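Local coordinates for N-methyltransferase (Streptoalloteichus sp. ATCC 53650, PDB 5BSZ), which probably transfers a methyl group from S-adenosylmethionine to a sugar nitrogen, as a sugar N-methyltransferase linked to the antitumour natural product kedarcidin, at residues 31-36 with 59-64; 49-54 with 67-72. One frame throughout, in Å; residues are numbered along the deposited sequence.

Contact 1: residues 31-36 with 59-64; sequences AAEAEW and GEHLAH. With SAH (S-adenosyl-L-homocysteine), chain B.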
loop_
_atom_site.group_PDB
_atom_site.type_symbol
_atom_site.label_atom_id
_atom_site.label_comp_id
_atom_site.label_asym_id
_atom_site.label_seq_id
_atom_site.Cartn_x
_atom_site.Cartn_y
_atom_site.Cartn_z
ATOM N N ALA A 31 7.473 14.999 32.412
ATOM C CA ALA A 31 7.727 15.622 33.707
ATOM C C ALA A 31 6.459 16.085 34.420
ATOM O O ALA A 31 6.253 15.745 35.600
ATOM C CB ALA A 31 8.727 16.762 33.542
ATOM N N ALA A 32 5.603 16.816 33.708
ATOM C CA ALA A 32 4.337 17.290 34.261
ATOM C C ALA A 32 3.511 16.098 34.702
ATOM O O ALA A 32 2.898 16.130 35.744
ATOM C CB ALA A 32 3.495 18.058 33.232
ATOM N N GLU A 33 3.440 15.083 33.860
ATOM C CA GLU A 33 2.559 13.944 34.122
ATOM C C GLU A 33 3.086 13.111 35.301
ATOM O O GLU A 33 2.299 12.728 36.157
ATOM C CB GLU A 33 2.335 13.113 32.851
ATOM C CG GLU A 33 1.680 13.861 31.686
ATOM C CD GLU A 33 1.559 13.070 30.387
ATOM O OE1 GLU A 33 2.329 12.110 30.176
ATOM O OE2 GLU A 33 0.723 13.452 29.529
ATOM N N ALA A 34 4.395 12.846 35.336
ATOM C CA ALA A 34 4.997 12.198 36.499
ATOM C C ALA A 34 4.684 12.970 37.778
ATOM O O ALA A 34 4.383 12.403 38.823
ATOM C CB ALA A 34 6.480 12.036 36.298
ATOM N N GLU A 35 4.721 14.293 37.674
ATOM C CA GLU A 35 4.354 15.159 38.788
ATOM C C GLU A 35 2.923 14.981 39.268
ATOM O O GLU A 35 2.670 14.941 40.508
ATOM C CB GLU A 35 4.717 16.622 38.442
ATOM C CG GLU A 35 4.343 17.684 39.468
ATOM C CD GLU A 35 4.889 17.401 40.852
ATOM O OE1 GLU A 35 4.205 17.804 41.829
ATOM O OE2 GLU A 35 5.912 16.671 40.985
ATOM N N TRP A 36 1.960 14.881 38.337
ATOM C CA TRP A 36 0.609 14.532 38.792
ATOM C C TRP A 36 0.592 13.324 39.711
ATOM O O TRP A 36 -0.048 13.318 40.759
ATOM C CB TRP A 36 -0.368 14.186 37.677
ATOM C CG TRP A 36 -0.526 15.186 36.590
ATOM C CD1 TRP A 36 -0.333 16.537 36.665
ATOM C CD2 TRP A 36 -0.927 14.902 35.239
ATOM N NE1 TRP A 36 -0.554 17.110 35.424
ATOM C CE2 TRP A 36 -0.956 16.138 34.545
ATOM C CE3 TRP A 36 -1.280 13.731 34.558
ATOM C CZ2 TRP A 36 -1.317 16.233 33.206
ATOM C CZ3 TRP A 36 -1.644 13.830 33.208
ATOM C CH2 TRP A 36 -1.667 15.068 32.561
ATOM N N GLY A 59 9.080 3.544 29.271
ATOM C CA GLY A 59 9.601 3.722 30.620
ATOM C C GLY A 59 9.987 5.155 30.967
ATOM O O GLY A 59 10.599 5.428 32.010
ATOM N N GLU A 60 9.586 6.099 30.122
ATOM C CA GLU A 60 9.974 7.453 30.375
ATOM C C GLU A 60 9.345 8.094 31.607
ATOM O O GLU A 60 10.028 8.856 32.318
ATOM C CB GLU A 60 9.794 8.295 29.119
ATOM C CG GLU A 60 10.285 9.699 29.350
ATOM C CD GLU A 60 11.760 9.833 29.015
ATOM O OE1 GLU A 60 12.231 10.987 29.006
ATOM O OE2 GLU A 60 12.416 8.808 28.725
ATOM N N HIS A 61 8.068 7.826 31.881
ATOM C CA HIS A 61 7.501 8.320 33.112
ATOM C C HIS A 61 8.266 7.700 34.310
ATOM O O HIS A 61 8.528 8.377 35.301
ATOM C CB HIS A 61 6.016 7.988 33.273
ATOM C CG HIS A 61 5.105 8.748 32.348
ATOM N ND1 HIS A 61 4.576 8.202 31.198
ATOM C CD2 HIS A 61 4.599 10.005 32.432
ATOM C CE1 HIS A 61 3.816 9.107 30.597
ATOM N NE2 HIS A 61 3.777 10.194 31.344
ATOM N N LEU A 62 8.559 6.409 34.248
ATOM C CA LEU A 62 9.311 5.773 35.344
ATOM C C LEU A 62 10.671 6.456 35.608
ATOM O O LEU A 62 11.114 6.577 36.762
ATOM C CB LEU A 62 9.494 4.260 35.054
ATOM C CG LEU A 62 8.324 3.343 35.353
ATOM C CD1 LEU A 62 8.588 1.938 34.798
ATOM C CD2 LEU A 62 8.114 3.359 36.851
ATOM N N ALA A 63 11.316 6.911 34.539
ATOM C CA ALA A 63 12.607 7.590 34.651
ATOM C C ALA A 63 12.463 8.871 35.450
ATOM O O ALA A 63 13.352 9.210 36.236
ATOM C CB ALA A 63 13.225 7.835 33.274
ATOM N N HIS A 64 11.326 9.557 35.316
ATOM C CA HIS A 64 11.013 10.624 36.264
ATOM C C HIS A 64 10.609 10.181 37.646
ATOM O O HIS A 64 11.016 10.757 38.657
ATOM C CB HIS A 64 9.961 11.593 35.703
ATOM C CG HIS A 64 10.413 12.260 34.437
ATOM N ND1 HIS A 64 10.964 13.515 34.417
ATOM C CD2 HIS A 64 10.451 11.819 33.158
ATOM C CE1 HIS A 64 11.280 13.843 33.176
ATOM N NE2 HIS A 64 10.983 12.825 32.393
HETATM N N SAH B . 1.737 4.724 29.653
HETATM C CA SAH B . 2.649 4.920 28.464
HETATM C CB SAH B . 2.287 4.060 27.234
HETATM C CG SAH B . 1.599 4.644 26.024
HETATM S SD SAH B . 1.263 3.589 24.655
HETATM C C SAH B . 2.718 6.406 28.274
HETATM O O SAH B . 1.998 7.210 28.853
HETATM O OXT SAH B . 3.621 6.855 27.635
HETATM C "C5'" SAH B . 0.218 2.297 25.273
HETATM C "C4'" SAH B . 1.084 1.107 25.730
HETATM O "O4'" SAH B . 0.260 0.072 26.298
HETATM C "C3'" SAH B . 1.814 0.420 24.579
HETATM O "O3'" SAH B . 3.205 0.443 24.888
HETATM C "C2'" SAH B . 1.342 -1.025 24.525
HETATM O "O2'" SAH B . 2.414 -1.955 24.229
HETATM C "C1'" SAH B . 0.755 -1.197 25.902
HETATM N N9 SAH B . -0.324 -2.199 26.005
HETATM C C8 SAH B . -1.349 -2.414 25.128
HETATM N N7 SAH B . -2.124 -3.437 25.554
HETATM C C5 SAH B . -1.554 -3.897 26.699
HETATM C C6 SAH B . -1.863 -4.971 27.639
HETATM N N6 SAH B . -2.956 -5.704 27.360
HETATM N N1 SAH B . -1.055 -5.104 28.716
HETATM C C2 SAH B . 0.034 -4.354 28.912
HETATM N N3 SAH B . 0.391 -3.342 28.101
HETATM C C4 SAH B . -0.363 -3.079 27.006
#
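His61 and His64, one turn apart on helix 60-65, meet helix 30-44 across a helix-helix contact in the Rossmann-like methyltransferase fold. The local axes cross at -65° and come within 9.0 Å, a distance consistent with the small side chain of Ala34 facing helix 60-65. Gly59 sits at the N-cap of helix 60-65. His61 follows two residues later and makes a His-carboxylate hydrogen bond. Its NE2 donates to Glu33 OE1 over 2.7 Å, with an N-H...O angle of 156°. The place of OE1 is less sure than the rest, so the length deserves caution. The carboxylate reaches the ring at its edge, and the two planes are nearly coplanar. The Glu33 chain is extended beyond CG (chi2 175°), which carries its carboxylate out to the ring. The other oxygen, OE2, forms a salt bridge with Lys28. His61 also belongs to the S-adenosyl-L-homocysteine pocket, where CE1 lies 3.2 Å from O of the ligand carboxylate, again at the ring edge. Phe30 meets the same imidazole edge-to-face. One turn on, His64 turns a ring face to the backbone of Ala31. Here Ala31 CB is 3.9 Å from His64 CE1, and Ala34 CB is 3.6 Å from His64 CB.

Contact 2: residues 49-54 with 67-72; sequences RSLLDV and EHFPDA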
loop_
_atom_site.group_PDB
_atom_site.type_symbol
_atom_site.label_atom_id
_atom_site.label_comp_id
_atom_site.label_asym_id
_atom_site.label_seq_id
_atom_site.Cartn_x
_atom_site.Cartn_y
_atom_site.Cartn_z
ATOM N N ARG A 49 6.993 5.010 48.665
ATOM C CA ARG A 49 8.326 4.912 48.020
ATOM C C ARG A 49 8.447 3.872 46.920
ATOM O O ARG A 49 9.471 3.786 46.242
ATOM C CB ARG A 49 9.447 4.680 49.041
ATOM C CG ARG A 49 9.383 3.366 49.787
ATOM C CD ARG A 49 10.545 3.102 50.760
ATOM N NE ARG A 49 11.919 3.317 50.288
ATOM C CZ ARG A 49 12.752 2.459 49.693
ATOM N NH1 ARG A 49 13.977 2.898 49.403
ATOM N NH2 ARG A 49 12.439 1.200 49.336
ATOM N N SER A 50 7.405 3.060 46.769
ATOM C CA SER A 50 7.356 2.052 45.740
ATOM C C SER A 50 6.176 2.318 44.797
ATOM O O SER A 50 5.110 2.752 45.226
ATOM C CB SER A 50 7.226 0.647 46.315
ATOM O OG SER A 50 6.029 0.463 47.010
ATOM N N LEU A 51 6.424 2.042 43.520
ATOM C CA LEU A 51 5.441 2.383 42.454
ATOM C C LEU A 51 5.538 1.393 41.300
ATOM O O LEU A 51 6.644 1.044 40.826
ATOM C CB LEU A 51 5.684 3.800 41.942
ATOM C CG LEU A 51 4.697 4.269 40.844
ATOM C CD1 LEU A 51 4.336 5.721 41.032
ATOM C CD2 LEU A 51 5.263 4.054 39.465
ATOM N N LEU A 52 4.371 0.947 40.840
ATOM C CA LEU A 52 4.254 0.195 39.601
ATOM C C LEU A 52 3.499 0.958 38.490
ATOM O O LEU A 52 2.419 1.472 38.736
ATOM C CB LEU A 52 3.529 -1.100 39.901
ATOM C CG LEU A 52 3.110 -1.913 38.674
ATOM C CD1 LEU A 52 4.300 -2.601 38.034
ATOM C CD2 LEU A 52 2.025 -2.924 38.895
ATOM N N ASP A 53 4.134 1.115 37.328
ATOM C CA ASP A 53 3.527 1.756 36.149
ATOM C C ASP A 53 3.127 0.686 35.128
ATOM O O ASP A 53 3.955 -0.041 34.545
ATOM C CB ASP A 53 4.455 2.817 35.562
ATOM C CG ASP A 53 3.833 3.605 34.391
ATOM O OD1 ASP A 53 2.580 3.694 34.353
ATOM O OD2 ASP A 53 4.614 4.123 33.545
ATOM N N VAL A 54 1.814 0.573 34.938
ATOM C CA VAL A 54 1.177 -0.464 34.128
ATOM C C VAL A 54 0.914 0.068 32.708
ATOM O O VAL A 54 0.296 1.112 32.542
ATOM C CB VAL A 54 -0.139 -0.936 34.760
ATOM C CG1 VAL A 54 -0.819 -1.972 33.892
ATOM C CG2 VAL A 54 0.122 -1.470 36.166
ATOM N N GLU A 67 13.162 8.809 41.017
ATOM C CA GLU A 67 13.818 9.655 42.039
ATOM C C GLU A 67 12.986 9.685 43.320
ATOM O O GLU A 67 13.490 9.736 44.461
ATOM C CB GLU A 67 13.941 11.105 41.564
ATOM C CG GLU A 67 14.014 11.321 40.063
ATOM C CD GLU A 67 14.370 12.762 39.729
ATOM O OE1 GLU A 67 14.815 12.972 38.585
ATOM O OE2 GLU A 67 14.230 13.669 40.598
ATOM N N HIS A 68 11.672 9.656 43.131
ATOM C CA HIS A 68 10.777 9.784 44.286
ATOM C C HIS A 68 10.359 8.430 44.794
ATOM O O HIS A 68 10.060 8.276 45.978
ATOM C CB HIS A 68 9.583 10.682 43.898
ATOM C CG HIS A 68 10.026 12.013 43.377
ATOM N ND1 HIS A 68 10.733 12.907 44.160
ATOM C CD2 HIS A 68 9.984 12.557 42.130
ATOM C CE1 HIS A 68 11.062 13.965 43.433
ATOM N NE2 HIS A 68 10.605 13.785 42.206
ATOM N N PHE A 69 10.294 7.457 43.886
ATOM C CA PHE A 69 9.752 6.151 44.199
ATOM C C PHE A 69 10.829 5.150 43.801
ATOM O O PHE A 69 10.717 4.480 42.777
ATOM C CB PHE A 69 8.436 5.891 43.468
ATOM C CG PHE A 69 7.366 6.891 43.810
ATOM C CD1 PHE A 69 6.642 6.784 44.979
ATOM C CD2 PHE A 69 7.105 7.943 42.951
ATOM C CE1 PHE A 69 5.666 7.720 45.284
ATOM C CE2 PHE A 69 6.141 8.888 43.234
ATOM C CZ PHE A 69 5.412 8.781 44.403
ATOM N N PRO A 70 11.924 5.103 44.582
ATOM C CA PRO A 70 13.112 4.354 44.140
ATOM C C PRO A 70 12.866 2.843 44.008
ATOM O O PRO A 70 13.624 2.187 43.327
ATOM C CB PRO A 70 14.161 4.694 45.225
ATOM C CG PRO A 70 13.361 5.080 46.452
ATOM C CD PRO A 70 12.193 5.842 45.833
ATOM N N ASP A 71 11.820 2.283 44.596
ATOM C CA ASP A 71 11.547 0.827 44.461
ATOM C C ASP A 71 10.374 0.731 43.442
ATOM O O ASP A 71 9.195 0.745 43.802
ATOM C CB ASP A 71 11.223 0.248 45.842
ATOM C CG ASP A 71 10.655 -1.163 45.832
ATOM O OD1 ASP A 71 10.901 -1.930 44.880
ATOM O OD2 ASP A 71 9.918 -1.523 46.800
ATOM N N ALA A 72 10.732 0.639 42.163
ATOM C CA ALA A 72 9.741 0.806 41.078
ATOM C C ALA A 72 9.743 -0.396 40.149
ATOM O O ALA A 72 10.729 -1.175 40.090
ATOM C CB ALA A 72 10.054 2.070 40.284
HETATM O O HOH W 1 9.805 -0.208 49.174
#
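Arg49 and Leu51 each share a backbone hydrogen bond with Asp71, where strands 50-54 and 71-76 begin to run parallel. Helix 60-65 connects the two strands, making a beta-alpha-beta unit of the Rossmann-like sheet. Asp71 N donates to Arg49 O over 3.2 Å. Leu51 N donates to Asp71 O over 3.1 Å. Ser50 CA and Ala72 CA add CA-H...O contacts to Asp71 O and Leu51 O.

The side chains divide between the two faces of the sheet. Leu51 and Ala72 share one face. With chi1 at -179° Leu51 CG lies opposite the backbone N, and this carries CD1 over one face of the Phe69 ring, 4.3 Å from the centroid, in a CH-pi contact. Leu51 CB also packs 3.8 Å from Phe69 CB. The edge of the Phe69 ring meets the backbone at Arg49 C, while Val41 of helix 30-44 also touches this phenyl group. Replacing Phe69 by alanine removes the ring, which is likely to leave Leu51 CD1 without its aromatic partner and open a gap toward helix 30-44.

Ser50 and Asp71 point to the other face. Ser50 OG bonds to Asp109 N, so its polar end is held outside this pair. Arg49 bends at chi3 (-48°), which lays its guanidinium face against Pro70 CG, 3.7 Å from NH1. One water accepts from Arg49 NH2 at 3.0 Å and donates to Asp71 OD2 at 2.7 Å. Asp71 OD2 has its salt bridge with Arg106, while Arg49 NH2 is 4.5 Å away. The direct attraction between the side chains of Arg49 and Asp71 is therefore probably modest, and the water bridges their polar ends.

Overall arrangement
The centres of contact 1 and contact 2 are 11 Å apart, on the same side of the chain's centre. Their segments alternate along the chain in the order 31-36, 49-54, 59-64, 67-72. Helix 30-44 leads into strand 50-54, and that strand, helix 60-65 and strand 71-76 form one beta-alpha-beta unit. Contact 1 joins helix 30-44 to helix 60-65; contact 2 joins neighbouring parallel strands of the mixed sheet. Leu62 of helix 60-65 bridges them, packing on Leu51, Asp53 and Ala72. The helix that brings His61 to S-adenosyl-L-homocysteine therefore rests on the strand pair of contact 2. Contact 2 lies at the start of these strands, away from the ligand; their far ends lead to Ala55 and Glu76, which bind it.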